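Local coordinates for protein methylglyoxal reductase (NADPH-dependent) (Candida albicans SC5314, PDB 6KWS) that probably reduces methylglyoxal, and perhaps related carbonyl compounds, with NADPH as the electron donor, at residues E136-K139 against N140-I143. The protein carries 1 engineered substitution. Numbering follows the deposited sequence.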
ATOM      1  N   GLU A 136      -2.284  -0.833  19.596  1.00 40.00           N
ATOM      2  CA  GLU A 136      -2.151   0.452  18.909  1.00 43.02           C
ATOM      3  C   GLU A 136      -2.717   1.598  19.743  1.00 43.82           C
ATOM      4  O   GLU A 136      -2.233   2.738  19.658  1.00 41.49           O
ATOM      5  CB  GLU A 136      -2.850   0.378  17.545  1.00 42.06           C
ATOM      6  CG  GLU A 136      -3.081   1.715  16.859  1.00 42.13           C
ATOM      7  CD  GLU A 136      -1.911   2.131  15.977  1.00 49.57           C
ATOM      8  OE1 GLU A 136      -2.099   2.937  15.031  1.00 53.57           O
ATOM      9  OE2 GLU A 136      -0.790   1.651  16.236  1.00 53.34           O
ATOM     10  N   ALA A 137      -3.716   1.313  20.573  1.00 40.46           N
ATOM     11  CA  ALA A 137      -4.355   2.316  21.405  1.00 36.15           C
ATOM     12  C   ALA A 137      -3.658   2.525  22.743  1.00 40.96           C
ATOM     13  O   ALA A 137      -4.204   3.237  23.593  1.00 45.39           O
ATOM     14  CB  ALA A 137      -5.819   1.934  21.642  1.00 29.73           C
ATOM     15  N   ASP A 138      -2.478   1.916  22.961  1.00 40.70           N
ATOM     16  CA  ASP A 138      -1.786   1.937  24.253  1.00 41.30           C
ATOM     17  C   ASP A 138      -0.573   2.861  24.144  1.00 44.71           C
ATOM     18  O   ASP A 138       0.435   2.509  23.517  1.00 45.20           O
ATOM     19  CB  ASP A 138      -1.382   0.519  24.689  1.00 43.36           C
ATOM     20  CG  ASP A 138      -0.569   0.496  26.014  1.00 52.02           C
ATOM     21  OD1 ASP A 138      -0.514   1.537  26.725  1.00 49.96           O
ATOM     22  OD2 ASP A 138       0.016  -0.572  26.348  1.00 53.88           O
ATOM     23  N   LYS A 139      -0.661   4.036  24.774  1.00 44.21           N
ATOM     24  CA  LYS A 139       0.422   5.010  24.685  1.00 42.90           C
ATOM     25  C   LYS A 139       1.751   4.456  25.215  1.00 45.48           C
ATOM     26  O   LYS A 139       2.814   5.020  24.905  1.00 41.32           O
ATOM     27  CB  LYS A 139       0.031   6.286  25.448  1.00 38.79           C
ATOM     28  CG  LYS A 139       0.520   6.266  26.882  1.00 37.14           C
ATOM     29  CD  LYS A 139      -0.125   7.293  27.739  1.00 40.52           C
ATOM     30  CE  LYS A 139       0.370   7.138  29.169  1.00 43.03           C
ATOM     31  NZ  LYS A 139       1.848   7.027  29.210  1.00 35.35           N
ATOM     32  N   ASN A 140       1.724   3.375  26.003  1.00 36.59           N
ATOM     33  CA  ASN A 140       2.949   2.800  26.543  1.00 36.76           C
ATOM     34  C   ASN A 140       3.505   1.670  25.685  1.00 41.56           C
ATOM     35  O   ASN A 140       4.612   1.191  25.959  1.00 40.88           O
ATOM     36  CB  ASN A 140       2.717   2.293  27.971  1.00 43.33           C
ATOM     37  CG  ASN A 140       2.355   3.410  28.938  1.00 41.87           C
ATOM     38  OD1 ASN A 140       2.979   4.477  28.937  1.00 39.40           O
ATOM     39  ND2 ASN A 140       1.329   3.180  29.752  1.00 33.84           N
ATOM     40  N   ALA A 141       2.780   1.251  24.649  1.00 38.01           N
ATOM     41  CA  ALA A 141       3.212   0.151  23.807  1.00 38.10           C
ATOM     42  C   ALA A 141       4.252   0.594  22.766  1.00 42.67           C
ATOM     43  O   ALA A 141       4.234   1.727  22.272  1.00 36.54           O
ATOM     44  CB  ALA A 141       2.000  -0.469  23.114  1.00 36.58           C
ATOM     45  N   ILE A 142       5.173  -0.326  22.444  1.00 42.32           N
ATOM     46  CA  ILE A 142       6.059  -0.220  21.284  1.00 38.76           C
ATOM     47  C   ILE A 142       5.672  -1.285  20.264  1.00 41.05           C
ATOM     48  O   ILE A 142       5.456  -2.446  20.631  1.00 46.55           O
ATOM     49  CB  ILE A 142       7.529  -0.400  21.671  1.00 40.14           C
ATOM     50  CG1 ILE A 142       7.977   0.694  22.627  1.00 44.64           C
ATOM     51  CG2 ILE A 142       8.373  -0.356  20.431  1.00 50.05           C
ATOM     52  CD1 ILE A 142       9.425   0.554  23.027  1.00 47.22           C
ATOM     53  N   ILE A 143       5.591  -0.903  18.986  1.00 40.68           N
ATOM     54  CA  ILE A 143       5.203  -1.825  17.920  1.00 40.06           C
ATOM     55  C   ILE A 143       6.289  -1.875  16.854  1.00 42.36           C
ATOM     56  O   ILE A 143       6.691  -0.831  16.323  1.00 42.85           O
ATOM     57  CB  ILE A 143       3.866  -1.439  17.286  1.00 37.64           C
ATOM     58  CG1 ILE A 143       2.765  -1.441  18.340  1.00 39.60           C
ATOM     59  CG2 ILE A 143       3.554  -2.404  16.162  1.00 39.17           C
ATOM     60  CD1 ILE A 143       1.373  -1.165  17.771  1.00 40.28           C
TER
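With CG of Asp138 swung opposite its own backbone N (chi1 177°), the carboxylate folds over the turn toward the backbone N-H groups of Asn140 and Ala141. Asp138 holds the bend twice. Its OD1 accepts a hydrogen bond from the backbone N of Asn140 at 3.0 Å, a fairly straight bond that reaches the oxygen from above the carboxylate plane, 66° out of it. Its backbone O accepts another from N of Ala141 at 2.9 Å, closing a type I beta turn. OD2 lies beside the methyl of Ala141, 3.8 Å from CB. Asn140, whose CG instead lies beside its backbone N, runs alongside Lys139, both side chains pointing the same way. Lys139 bends at its last torsion and brings NZ to OD1 of Asn140 (2.8 Å), a bond near the molecular surface. Past the turn, the side chain of Ile143 crosses that of Glu136 at about a right angle, CD1 lying 3.9 Å from OE2. This OE2 is hydrogen-bonded to OH of Tyr127, and OE1 forms a salt bridge with Arg267. An Asx turn overlaid on a type I beta turn is the classic Asx motif, here linking helix 133-136 to strand 142-143, which pairs in parallel with strand 306-307.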